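Local coordinates for uncharacterized protein (Alicyclobacillus acidocaldarius subsp. acidocaldarius, PDB 3RAG) that is of unknown function but has a von Willebrand factor type A-like fold, binds a sodium ion, and may recognise partners through that metal site, at residues A[9-14]-A[134-139]; A[28-33]-A[217-222]; A[39-44]-A[61-66]; A[82-87]-A[159-164]; A[171-176]-A[191-196]. All blocks are in the same frame, centred on the assembly; numbering follows the deposited sequence.

Interaction 1 (A[9-14]-A[134-139])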
# COMPACT_ATOMS: atom_id res chain seq x y z
N THR A 9 -9.01 -5.14 -10.65
CA THR A 9 -7.67 -4.57 -10.39
C THR A 9 -7.55 -4.08 -8.95
O THR A 9 -8.45 -3.41 -8.45
CB THR A 9 -7.35 -3.42 -11.37
OG1 THR A 9 -7.31 -3.96 -12.69
CG2 THR A 9 -6.00 -2.75 -11.03
N ILE A 10 -6.45 -4.43 -8.29
CA ILE A 10 -6.25 -4.05 -6.90
C ILE A 10 -5.40 -2.77 -6.87
O ILE A 10 -4.45 -2.64 -7.63
CB ILE A 10 -5.55 -5.18 -6.12
CG1 ILE A 10 -6.49 -6.39 -6.02
CG2 ILE A 10 -5.15 -4.71 -4.71
CD1 ILE A 10 -7.65 -6.23 -5.02
N ARG A 11 -5.78 -1.82 -6.02
CA ARG A 11 -5.09 -0.53 -5.92
C ARG A 11 -4.76 -0.23 -4.46
O ARG A 11 -5.67 -0.13 -3.63
CB ARG A 11 -5.98 0.57 -6.47
CG ARG A 11 -6.27 0.39 -7.95
CD ARG A 11 -7.19 1.49 -8.49
NE ARG A 11 -7.38 1.31 -9.93
CZ ARG A 11 -8.37 0.60 -10.45
NH1 ARG A 11 -9.27 0.05 -9.66
NH2 ARG A 11 -8.47 0.46 -11.77
N GLN A 12 -3.48 -0.11 -4.14
CA GLN A 12 -3.10 0.03 -2.75
C GLN A 12 -2.04 1.09 -2.60
O GLN A 12 -1.23 1.31 -3.49
CB GLN A 12 -2.55 -1.29 -2.19
CG GLN A 12 -3.65 -2.35 -1.98
CD GLN A 12 -3.13 -3.58 -1.26
OE1 GLN A 12 -1.95 -3.65 -0.88
NE2 GLN A 12 -4.00 -4.58 -1.09
N ILE A 13 -2.07 1.75 -1.45
CA ILE A 13 -1.02 2.68 -1.07
C ILE A 13 -0.41 2.10 0.20
O ILE A 13 -1.13 1.81 1.16
CB ILE A 13 -1.61 4.07 -0.74
CG1 ILE A 13 -2.27 4.70 -1.99
CG2 ILE A 13 -0.52 4.99 -0.13
CD1 ILE A 13 -3.13 5.96 -1.69
N LEU A 14 0.91 1.92 0.21
CA LEU A 14 1.56 1.37 1.40
C LEU A 14 2.46 2.46 1.98
O LEU A 14 3.44 2.87 1.37
CB LEU A 14 2.41 0.15 1.02
CG LEU A 14 3.33 -0.34 2.15
CD1 LEU A 14 2.50 -0.85 3.32
CD2 LEU A 14 4.25 -1.45 1.63
N ALA A 134 -4.45 -7.52 -11.92
CA ALA A 134 -3.42 -6.50 -11.92
C ALA A 134 -3.32 -5.93 -10.50
O ALA A 134 -4.32 -5.85 -9.79
CB ALA A 134 -3.73 -5.39 -12.96
N LEU A 135 -2.10 -5.58 -10.09
CA LEU A 135 -1.89 -4.99 -8.78
C LEU A 135 -1.21 -3.66 -9.01
O LEU A 135 -0.11 -3.61 -9.59
CB LEU A 135 -0.99 -5.89 -7.92
CG LEU A 135 -0.48 -5.27 -6.61
CD1 LEU A 135 -1.65 -4.77 -5.78
CD2 LEU A 135 0.35 -6.30 -5.86
N HIS A 136 -1.86 -2.57 -8.60
CA HIS A 136 -1.25 -1.24 -8.74
C HIS A 136 -0.94 -0.76 -7.33
O HIS A 136 -1.83 -0.69 -6.51
CB HIS A 136 -2.20 -0.25 -9.40
CG HIS A 136 -2.55 -0.61 -10.80
ND1 HIS A 136 -3.53 0.06 -11.51
CD2 HIS A 136 -2.05 -1.55 -11.64
CE1 HIS A 136 -3.62 -0.46 -12.72
NE2 HIS A 136 -2.73 -1.43 -12.83
N LEU A 137 0.32 -0.43 -7.07
CA LEU A 137 0.78 -0.19 -5.70
C LEU A 137 1.66 1.05 -5.71
O LEU A 137 2.60 1.15 -6.50
CB LEU A 137 1.64 -1.38 -5.25
CG LEU A 137 2.38 -1.25 -3.91
CD1 LEU A 137 1.42 -1.08 -2.75
CD2 LEU A 137 3.33 -2.44 -3.64
N VAL A 138 1.36 2.00 -4.82
CA VAL A 138 2.28 3.10 -4.61
C VAL A 138 2.85 2.95 -3.22
O VAL A 138 2.10 2.88 -2.23
CB VAL A 138 1.58 4.47 -4.70
CG1 VAL A 138 2.60 5.57 -4.43
CG2 VAL A 138 0.97 4.64 -6.09
N VAL A 139 4.18 2.88 -3.13
CA VAL A 139 4.83 2.79 -1.83
C VAL A 139 5.27 4.22 -1.46
O VAL A 139 6.01 4.85 -2.23
CB VAL A 139 6.07 1.87 -1.92
CG1 VAL A 139 6.75 1.79 -0.57
CG2 VAL A 139 5.66 0.46 -2.41
O HOH W 1 -7.03 -6.93 -13.15
O HOH W 2 -4.91 2.24 -10.60
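Ile-10 pairs with Leu-135, and the parallel register runs unbroken to Leu-14 and Val-139, the two strand axes 4.8 Å apart and 14° from parallel. Five N-H...O bonds join the backbones; the shortest, from His-136 N to Ile-10 O, measures 2.8 Å. The side chain of His-136 adds a second layer of contacts. Its CB lies 3.7 Å from Ile-10 O. With CG beside its own backbone N (chi1 -64°), the ring is turned to present one face to Thr-9. Methyl CG2 of Thr-9 sits over the middle of that face, 3.8 Å from the centroid and 13° off the normal, a CH-pi contact in which the His-136 CE1 corner is the nearest ring atom. The same methyl also lies over a face of the Arg-11 guanidinium. At the ring edge, ND1 of His-136 holds an in-plane water at 2.7 Å, and this water accepts from NE of Arg-11 at 2.7 Å. With a leucine in place of His-136, the water would probably keep its bond from Arg-11 NE but lose the one to the ring, and the Thr-9 methyl its flat face. Helices 79-106 and 151-165 cover the side of Leu-14 and Leu-137, helix 214-232 covers that of Ile-13 and Val-138, and strands 40-46 and 172-179 flank the pair, the first beside 10-17 and the second beside 135-142.

Interaction 2 (A[28-33]-A[217-222])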
# COMPACT_ATOMS: atom_id res chain seq x y z
N VAL A 28 -5.37 11.32 7.73
CA VAL A 28 -6.53 10.46 7.92
C VAL A 28 -7.60 10.80 6.86
O VAL A 28 -8.21 9.91 6.26
CB VAL A 28 -7.08 10.56 9.35
CG1 VAL A 28 -8.34 9.67 9.51
CG2 VAL A 28 -5.98 10.11 10.32
N GLU A 29 -7.80 12.08 6.64
CA GLU A 29 -8.74 12.53 5.60
C GLU A 29 -8.27 12.14 4.20
O GLU A 29 -9.08 11.78 3.34
CB GLU A 29 -8.91 14.04 5.71
CG GLU A 29 -10.32 14.50 5.63
CD GLU A 29 -11.20 13.74 6.58
OE1 GLU A 29 -12.24 13.22 6.13
OE2 GLU A 29 -10.84 13.66 7.78
N ALA A 30 -6.96 12.22 3.97
CA ALA A 30 -6.39 11.81 2.68
C ALA A 30 -6.69 10.34 2.41
O ALA A 30 -7.05 9.95 1.29
CB ALA A 30 -4.86 12.07 2.64
N ALA A 31 -6.55 9.51 3.45
CA ALA A 31 -6.80 8.08 3.28
C ALA A 31 -8.29 7.85 3.04
O ALA A 31 -8.67 6.98 2.25
CB ALA A 31 -6.35 7.30 4.53
N ARG A 32 -9.13 8.60 3.74
CA ARG A 32 -10.58 8.46 3.57
C ARG A 32 -10.96 8.81 2.12
O ARG A 32 -11.75 8.10 1.48
CB ARG A 32 -11.32 9.36 4.58
CG ARG A 32 -12.82 9.11 4.67
CD ARG A 32 -13.41 9.93 5.83
NE ARG A 32 -13.00 9.37 7.11
CZ ARG A 32 -12.40 10.05 8.08
NH1 ARG A 32 -12.07 9.44 9.21
NH2 ARG A 32 -12.14 11.34 7.94
N ARG A 33 -10.39 9.90 1.59
CA ARG A 33 -10.57 10.23 0.16
C ARG A 33 -10.12 9.12 -0.77
O ARG A 33 -10.83 8.76 -1.71
CB ARG A 33 -9.78 11.49 -0.21
CG ARG A 33 -10.39 12.78 0.29
CD ARG A 33 -9.69 14.00 -0.33
NE ARG A 33 -8.33 14.23 0.17
CZ ARG A 33 -8.04 14.84 1.31
NH1 ARG A 33 -9.01 15.28 2.11
NH2 ARG A 33 -6.77 15.02 1.67
N ALA A 217 1.52 13.12 0.93
CA ALA A 217 2.01 11.87 0.34
C ALA A 217 0.88 10.93 -0.11
O ALA A 217 0.90 10.40 -1.23
CB ALA A 217 2.91 11.13 1.34
N ILE A 218 -0.08 10.70 0.78
CA ILE A 218 -1.21 9.86 0.44
C ILE A 218 -2.01 10.43 -0.75
O ILE A 218 -2.42 9.70 -1.65
CB ILE A 218 -2.12 9.62 1.66
CG1 ILE A 218 -1.34 8.80 2.70
CG2 ILE A 218 -3.39 8.86 1.26
CD1 ILE A 218 -2.07 8.63 4.04
N ASP A 219 -2.27 11.73 -0.73
CA ASP A 219 -2.97 12.37 -1.85
C ASP A 219 -2.20 12.21 -3.18
O ASP A 219 -2.78 11.91 -4.23
CB ASP A 219 -3.17 13.86 -1.57
CG ASP A 219 -4.33 14.12 -0.57
OD1 ASP A 219 -5.35 13.38 -0.61
OD2 ASP A 219 -4.20 15.07 0.22
N HIS A 220 -0.90 12.40 -3.13
CA HIS A 220 -0.08 12.19 -4.34
C HIS A 220 -0.19 10.74 -4.82
O HIS A 220 -0.40 10.48 -6.01
CB HIS A 220 1.38 12.58 -4.05
CG HIS A 220 2.26 12.58 -5.26
ND1 HIS A 220 3.62 12.82 -5.19
CD2 HIS A 220 1.99 12.34 -6.57
CE1 HIS A 220 4.14 12.75 -6.41
NE2 HIS A 220 3.17 12.44 -7.26
N ALA A 221 -0.08 9.80 -3.90
CA ALA A 221 -0.21 8.39 -4.23
C ALA A 221 -1.56 8.08 -4.89
O ALA A 221 -1.63 7.36 -5.89
CB ALA A 221 -0.03 7.52 -2.97
N ALA A 222 -2.64 8.62 -4.34
CA ALA A 222 -3.96 8.33 -4.89
C ALA A 222 -4.07 8.92 -6.29
O ALA A 222 -4.64 8.29 -7.19
CB ALA A 222 -5.06 8.88 -3.98
O HOH W 3 -6.33 10.89 -1.19
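Ala-30 and Ile-218 make the tight half of this helix pair, whose axes run 8.7 Å apart and within 16° of parallel. The spacing is consistent with the small residue at the interface: the CB of Ala-30 touches CG2 of Ile-218 at 3.8 Å and OD1 of Asp-219 at 3.5 Å. The other half is polar and more open, its two residues being partly exposed. There Arg-33 bends at chi3 (-70°), which lays one face of its guanidinium against Ala-30 CA and turns the NE edge to the carboxylate. The grip is side-on: NE reaches Asp-219 OD1 at 3.2 Å, and NH2 reaches Asp-219 OD2 at 3.0 Å through the syn lone pair. The match is imperfect, since the two planes are 32° apart and OD1 is met out of the carboxylate plane. A water donates to both Ala-30 O and Asp-219 OD1, each at 2.7 Å, so OD1, besides its bond from Arg-33 NE, is tied through the water to the backbone of the facing helix. Replacing Arg-33 by a methionine would probably leave the Asp-219 carboxylate without its charged mate and freer to turn. Beneath the apolar half, Ile-218 rests on Ile-13 and Val-15 of strand 10-17 and on Ile-63 of helix 58-66; helices 27-36 and 214-232 thus lie side by side over one face of the sheet.

Interaction 3 (A[39-44]-A[61-66])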
# COMPACT_ATOMS: atom_id res chain seq x y z
N ILE A 39 -9.30 2.46 -3.31
CA ILE A 39 -7.89 2.26 -2.93
C ILE A 39 -7.83 1.84 -1.47
O ILE A 39 -8.54 2.39 -0.64
CB ILE A 39 -7.11 3.57 -3.13
CG1 ILE A 39 -7.14 3.95 -4.61
CG2 ILE A 39 -5.65 3.45 -2.64
CD1 ILE A 39 -6.81 5.42 -4.89
N VAL A 40 -6.96 0.88 -1.16
CA VAL A 40 -6.80 0.47 0.24
C VAL A 40 -5.46 1.05 0.71
O VAL A 40 -4.47 0.95 -0.02
CB VAL A 40 -6.77 -1.08 0.38
CG1 VAL A 40 -6.14 -1.48 1.73
CG2 VAL A 40 -8.20 -1.65 0.21
N VAL A 41 -5.44 1.66 1.90
CA VAL A 41 -4.21 2.27 2.41
C VAL A 41 -3.75 1.46 3.61
O VAL A 41 -4.49 1.30 4.59
CB VAL A 41 -4.42 3.75 2.85
CG1 VAL A 41 -3.09 4.40 3.27
CG2 VAL A 41 -5.06 4.55 1.71
N ASN A 42 -2.53 0.92 3.51
CA ASN A 42 -1.90 0.15 4.59
C ASN A 42 -0.75 0.97 5.18
O ASN A 42 -0.14 1.79 4.48
CB ASN A 42 -1.31 -1.15 4.02
CG ASN A 42 -2.37 -2.13 3.55
OD1 ASN A 42 -2.21 -2.84 2.53
ND2 ASN A 42 -3.45 -2.19 4.27
N VAL A 43 -0.48 0.80 6.47
CA VAL A 43 0.60 1.57 7.10
C VAL A 43 1.50 0.64 7.91
O VAL A 43 1.02 -0.14 8.75
CB VAL A 43 0.04 2.64 8.05
CG1 VAL A 43 1.21 3.53 8.59
CG2 VAL A 43 -1.03 3.50 7.35
N ILE A 44 2.79 0.75 7.68
CA ILE A 44 3.77 0.12 8.55
C ILE A 44 4.47 1.19 9.37
O ILE A 44 5.11 2.10 8.82
CB ILE A 44 4.83 -0.66 7.74
CG1 ILE A 44 4.17 -1.86 7.04
CG2 ILE A 44 5.99 -1.09 8.64
CD1 ILE A 44 5.10 -2.63 6.06
N HIS A 61 -2.78 4.12 12.89
CA HIS A 61 -3.96 3.28 13.06
C HIS A 61 -5.19 3.94 12.44
O HIS A 61 -6.00 3.26 11.77
CB HIS A 61 -4.18 2.90 14.53
CG HIS A 61 -3.46 1.65 14.93
ND1 HIS A 61 -2.28 1.64 15.64
CD2 HIS A 61 -3.72 0.35 14.63
CE1 HIS A 61 -1.86 0.40 15.80
NE2 HIS A 61 -2.72 -0.41 15.20
N SER A 62 -5.34 5.25 12.66
CA SER A 62 -6.48 5.97 12.10
C SER A 62 -6.41 6.05 10.57
O SER A 62 -7.45 6.01 9.90
CB SER A 62 -6.56 7.38 12.69
OG SER A 62 -6.77 7.27 14.08
N ILE A 63 -5.20 6.17 10.03
CA ILE A 63 -5.02 6.18 8.58
C ILE A 63 -5.45 4.85 7.99
O ILE A 63 -6.20 4.78 7.01
CB ILE A 63 -3.54 6.44 8.18
CG1 ILE A 63 -3.16 7.90 8.49
CG2 ILE A 63 -3.27 6.11 6.70
CD1 ILE A 63 -1.62 8.15 8.37
N ALA A 64 -4.98 3.75 8.58
CA ALA A 64 -5.35 2.44 8.06
C ALA A 64 -6.87 2.20 8.19
O ALA A 64 -7.51 1.68 7.27
CB ALA A 64 -4.54 1.35 8.74
N ASP A 65 -7.44 2.62 9.30
CA ASP A 65 -8.88 2.46 9.50
C ASP A 65 -9.64 3.20 8.40
O ASP A 65 -10.50 2.62 7.72
CB ASP A 65 -9.28 2.99 10.87
CG ASP A 65 -10.77 2.83 11.14
OD1 ASP A 65 -11.25 1.69 11.06
OD2 ASP A 65 -11.46 3.84 11.40
N ALA A 66 -9.31 4.47 8.20
CA ALA A 66 -10.02 5.28 7.20
C ALA A 66 -9.74 4.83 5.77
O ALA A 66 -10.57 5.03 4.88
CB ALA A 66 -9.66 6.74 7.36
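Val-43 sets CG1 anti to its backbone N (chi1 -174°), which leaves CG2 beside that N; in Ile-63, CG1 lies beside the backbone N (chi1 -71°) and CG2 anti to it; these two torsions bring the CG2 methyls of Val-43 and Ile-63 together at 3.5 Å. The contact belongs to a beta-alpha-beta unit, in which helix 58-66 packs back over strand 40-46 before the chain enters strand 71-74. The axes bear this out, with N-to-C directions 159° apart and a closest approach of 7.0 Å. Ile-63 is the pivot: its CG2 also touches CG1 of Val-41 at 3.8 Å, so one branch bridges two alternate residues of the strand. The side chain crosses Val-43 at about a right angle and Val-41 more obliquely. No hydrogen bond links the two segments, and the interface is held by apolar packing of buried side chains. Ala-64 lets the helix come close, its CA lying 3.8 Å from Val-41 O. Further along, Ile-63 leans on Thr-214 and Ile-218 of helix 214-232, which ties the unit to that helix. The bound sodium ion is distant, about 12 Å from the Val-43 side chain. At the helix side of the strand, CG2 of Val-43 also approaches CB of Ala-64 at 4.3 Å.

Interaction 4 (A[82-87]-A[159-164])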
# COMPACT_ATOMS: atom_id res chain seq x y z
N THR A 82 6.64 -8.16 6.67
CA THR A 82 5.38 -7.55 7.08
C THR A 82 4.64 -6.93 5.89
O THR A 82 3.42 -7.09 5.77
CB THR A 82 5.63 -6.51 8.17
OG1 THR A 82 6.19 -7.17 9.31
CG2 THR A 82 4.35 -5.82 8.58
N ALA A 83 5.38 -6.20 5.06
CA ALA A 83 4.81 -5.58 3.86
C ALA A 83 4.20 -6.64 2.93
O ALA A 83 3.10 -6.46 2.40
CB ALA A 83 5.88 -4.77 3.11
N GLN A 84 4.90 -7.74 2.74
CA GLN A 84 4.39 -8.81 1.89
C GLN A 84 3.11 -9.41 2.50
O GLN A 84 2.10 -9.56 1.79
CB GLN A 84 5.46 -9.89 1.67
CG GLN A 84 6.70 -9.39 0.96
CD GLN A 84 7.80 -10.42 0.89
OE1 GLN A 84 7.53 -11.62 0.82
NE2 GLN A 84 9.05 -9.97 0.90
N MSE A 85 3.11 -9.72 3.80
CA MSE A 85 1.91 -10.26 4.43
C MSE A 85 0.72 -9.32 4.31
O MSE A 85 -0.40 -9.77 4.03
CB MSE A 85 2.13 -10.59 5.93
CG MSE A 85 0.87 -11.04 6.70
SE MSE A 85 -0.23 -9.75 7.41
CE MSE A 85 0.80 -9.07 8.71
N MSE A 86 0.93 -8.03 4.58
CA MSE A 86 -0.20 -7.12 4.63
C MSE A 86 -0.80 -6.97 3.25
O MSE A 86 -2.03 -6.91 3.10
CB MSE A 86 0.20 -5.73 5.16
CG MSE A 86 0.59 -5.68 6.64
SE MSE A 86 1.36 -4.05 7.08
CE MSE A 86 1.21 -3.20 5.63
N THR A 87 0.07 -6.88 2.25
CA THR A 87 -0.37 -6.64 0.87
C THR A 87 -1.23 -7.82 0.44
O THR A 87 -2.35 -7.65 -0.05
CB THR A 87 0.83 -6.45 -0.08
OG1 THR A 87 1.57 -5.30 0.34
CG2 THR A 87 0.37 -6.23 -1.54
N ARG A 159 12.66 -3.22 -2.30
CA ARG A 159 13.15 -4.05 -3.39
C ARG A 159 12.61 -5.48 -3.23
O ARG A 159 12.12 -6.07 -4.19
CB ARG A 159 14.69 -4.03 -3.41
CG ARG A 159 15.29 -4.99 -4.44
CD ARG A 159 16.80 -5.07 -4.32
NE ARG A 159 17.37 -5.96 -5.32
CZ ARG A 159 17.56 -7.27 -5.14
NH1 ARG A 159 17.23 -7.83 -3.98
NH2 ARG A 159 18.08 -8.01 -6.11
N ASP A 160 12.69 -6.02 -2.03
CA ASP A 160 12.24 -7.39 -1.78
C ASP A 160 10.73 -7.54 -1.98
O ASP A 160 10.25 -8.57 -2.46
CB ASP A 160 12.60 -7.82 -0.35
CG ASP A 160 14.06 -8.12 -0.19
OD1 ASP A 160 14.79 -8.11 -1.21
OD2 ASP A 160 14.48 -8.39 0.96
N LEU A 161 9.98 -6.51 -1.62
CA LEU A 161 8.53 -6.56 -1.78
C LEU A 161 8.20 -6.69 -3.25
O LEU A 161 7.41 -7.55 -3.65
CB LEU A 161 7.88 -5.31 -1.18
CG LEU A 161 6.38 -5.09 -1.40
CD1 LEU A 161 5.55 -6.21 -0.77
CD2 LEU A 161 5.99 -3.74 -0.77
N ALA A 162 8.81 -5.84 -4.07
CA ALA A 162 8.53 -5.84 -5.49
C ALA A 162 8.95 -7.16 -6.10
O ALA A 162 8.25 -7.71 -6.95
CB ALA A 162 9.23 -4.66 -6.19
N LEU A 163 10.10 -7.68 -5.68
CA LEU A 163 10.56 -8.95 -6.22
C LEU A 163 9.58 -10.07 -5.87
O LEU A 163 9.28 -10.92 -6.71
CB LEU A 163 11.98 -9.28 -5.75
CG LEU A 163 13.08 -8.39 -6.34
CD1 LEU A 163 14.43 -8.81 -5.82
CD2 LEU A 163 13.07 -8.40 -7.87
N SER A 164 9.08 -10.07 -4.64
CA SER A 164 8.14 -11.12 -4.23
C SER A 164 6.81 -11.04 -4.99
O SER A 164 6.22 -12.06 -5.34
CB SER A 164 7.89 -11.08 -2.73
OG SER A 164 7.02 -10.01 -2.41
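Leu-161 packs against Ala-83 and Gln-84 where helices 79-106 and 151-165 lie across one face of the sheet in this von Willebrand factor type A-like, alpha/beta/alpha fold. Their short segments cross at -43° with axes 9.6 Å apart. The apolar contacts come from the two branches of Leu-161: CD2 meets CB of Ala-83 at 4.0 Å, and CD1 meets CG of Gln-84 at 3.8 Å. Gln-84 and Leu-161 run alongside one another, pointing opposite ways, so the extended glutamine chain lies along the leucine. Below this apolar part, Ala-83 and Leu-161 both touch Leu-14 of strand 10-17. The polar side chains of Gln-84 and Ser-164 touch without a hydrogen bond: Ser-164 OG is 3.4 Å from Gln-84 CD, while the Gln-84 amide nitrogen has a weak bond to Ser-80 on its own helix. Hydrogen bonds inside each helix account for the hydroxyls. Ser-164 turns OG between its backbone N and carbonyl carbon (chi1 76°), from where it donates to Leu-161 O at 2.8 Å. On the first helix, Ala-83 O is gripped twice, by Thr-87 OG1 at 2.8 Å and by Thr-87 N at 3.1 Å, from opposite faces of its carbonyl plane.

Interaction 5 (A[171-176]-A[191-196])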
# COMPACT_ATOMS: atom_id res chain seq x y z
N PRO A 171 -0.22 -8.70 -13.70
CA PRO A 171 0.75 -7.61 -13.85
C PRO A 171 0.95 -6.82 -12.56
O PRO A 171 0.00 -6.65 -11.78
CB PRO A 171 0.12 -6.71 -14.92
CG PRO A 171 -1.32 -7.08 -14.97
CD PRO A 171 -1.44 -8.51 -14.51
N LEU A 172 2.18 -6.37 -12.35
CA LEU A 172 2.54 -5.51 -11.25
C LEU A 172 2.92 -4.13 -11.77
O LEU A 172 3.75 -4.00 -12.69
CB LEU A 172 3.74 -6.10 -10.51
CG LEU A 172 4.30 -5.23 -9.39
CD1 LEU A 172 3.26 -5.05 -8.27
CD2 LEU A 172 5.58 -5.84 -8.85
N ALA A 173 2.33 -3.10 -11.18
CA ALA A 173 2.74 -1.73 -11.46
C ALA A 173 3.04 -1.08 -10.12
O ALA A 173 2.13 -0.87 -9.33
CB ALA A 173 1.64 -0.96 -12.20
N VAL A 174 4.30 -0.81 -9.85
CA VAL A 174 4.69 -0.20 -8.58
C VAL A 174 5.33 1.16 -8.83
O VAL A 174 6.20 1.32 -9.70
CB VAL A 174 5.65 -1.12 -7.77
CG1 VAL A 174 6.92 -1.39 -8.56
CG2 VAL A 174 6.00 -0.50 -6.41
N SER A 175 4.89 2.15 -8.06
CA SER A 175 5.51 3.47 -8.09
C SER A 175 5.99 3.76 -6.67
O SER A 175 5.43 3.22 -5.70
CB SER A 175 4.48 4.52 -8.52
OG SER A 175 5.01 5.83 -8.42
N VAL A 176 7.02 4.59 -6.54
CA VAL A 176 7.51 4.92 -5.21
C VAL A 176 7.56 6.44 -5.07
O VAL A 176 8.00 7.16 -5.98
CB VAL A 176 8.94 4.34 -5.00
CG1 VAL A 176 9.51 4.76 -3.63
CG2 VAL A 176 8.96 2.81 -5.20
N GLN A 191 10.08 6.83 -8.46
CA GLN A 191 9.96 6.21 -9.77
C GLN A 191 8.51 6.20 -10.18
O GLN A 191 7.63 6.09 -9.35
CB GLN A 191 10.50 4.79 -9.74
CG GLN A 191 9.62 3.80 -8.93
CD GLN A 191 10.04 2.36 -9.16
OE1 GLN A 191 9.24 1.51 -9.60
NE2 GLN A 191 11.30 2.08 -8.89
N PRO A 192 8.27 6.32 -11.48
CA PRO A 192 6.92 6.17 -12.01
C PRO A 192 6.56 4.70 -11.97
O PRO A 192 7.42 3.87 -11.67
CB PRO A 192 7.04 6.65 -13.47
CG PRO A 192 8.49 6.53 -13.80
CD PRO A 192 9.24 6.75 -12.51
N PHE A 193 5.30 4.36 -12.27
CA PHE A 193 4.90 2.95 -12.30
C PHE A 193 5.76 2.07 -13.20
O PHE A 193 6.03 2.42 -14.36
CB PHE A 193 3.44 2.81 -12.72
CG PHE A 193 2.48 3.26 -11.66
CD1 PHE A 193 2.24 2.47 -10.55
CD2 PHE A 193 1.84 4.49 -11.75
CE1 PHE A 193 1.35 2.87 -9.57
CE2 PHE A 193 0.94 4.89 -10.76
CZ PHE A 193 0.70 4.08 -9.68
N SER A 194 6.17 0.94 -12.66
CA SER A 194 7.01 -0.00 -13.39
C SER A 194 6.80 -1.40 -12.82
O SER A 194 6.30 -1.55 -11.71
CB SER A 194 8.48 0.40 -13.24
OG SER A 194 9.33 -0.60 -13.77
N SER A 195 7.20 -2.42 -13.56
CA SER A 195 7.12 -3.77 -13.05
C SER A 195 8.27 -4.07 -12.08
O SER A 195 8.29 -5.10 -11.44
CB SER A 195 7.17 -4.78 -14.20
OG SER A 195 8.27 -4.48 -15.03
N GLU A 196 9.25 -3.17 -12.00
CA GLU A 196 10.36 -3.35 -11.07
C GLU A 196 10.67 -2.10 -10.26
O GLU A 196 10.28 -1.00 -10.63
CB GLU A 196 11.62 -3.82 -11.79
CG GLU A 196 11.54 -5.26 -12.29
CD GLU A 196 12.90 -5.91 -12.43
OE1 GLU A 196 13.40 -6.48 -11.43
OE2 GLU A 196 13.48 -5.83 -13.53
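A beta bulge lies between the pairs Val-174 with Ser-194 and Val-176 with Gln-191: Ser-175 alone faces the two residues Pro-192 and Phe-193. The strands form an antiparallel hairpin at one edge of the sheet, and both pairs are of the hydrogen-bonded kind. The bonds beside the bulge differ in geometry. Val-174 N reaches Ser-194 O at 2.8 Å and almost straight, whereas the return bond, Ser-194 N to Val-174 O, is 3.0 Å with its donor 40° out of the carbonyl plane. Gln-191 O takes two donors, Val-176 N at 3.2 Å and Ser-175 OG at 2.8 Å. Having OG trans to its own backbone N (chi1 174°) puts the Ser-175 hydroxyl in the plane of that carbonyl. Its CB meanwhile lies over the middle of the Phe-193 ring, 3.7 Å from the centroid and 14° off the normal, a CH-pi contact. Ala-173 adds a touch of its CB on Phe-193 CD1, 3.9 Å away. The ring also stacks with His-228 and rests on Leu-224 and Leu-225, which joins the edge strand to helix 214-232. Past the bulge the chain closes in an ST turn, where Glu-196 N donates to Ser-194 OG at 3.1 Å.

Overall arrangement
Interactions 1, 2 and 3 are buried, whereas 4 and 5 are only partly so. Interaction 1 is a ladder of backbone bonds between central strands, interaction 3 pure aliphatic packing of a helix on a neighbouring strand. Interactions 2 and 4 are helix pairs on opposite faces of the sheet, with centres 21 Å apart; interaction 2 has a salt bridge between partly exposed side chains, whereas no hydrogen bond crosses interaction 4. Interaction 5 is the edge, where the sheet turns antiparallel and a bulge appears. Ala-221 CB packs against both Ile-13 and Val-138, joining interactions 1 and 2, and Leu-14 plays the same part between interactions 1 and 4. The backbone of Val-139 meets that of Ser-175, carrying the sheet on to interaction 5.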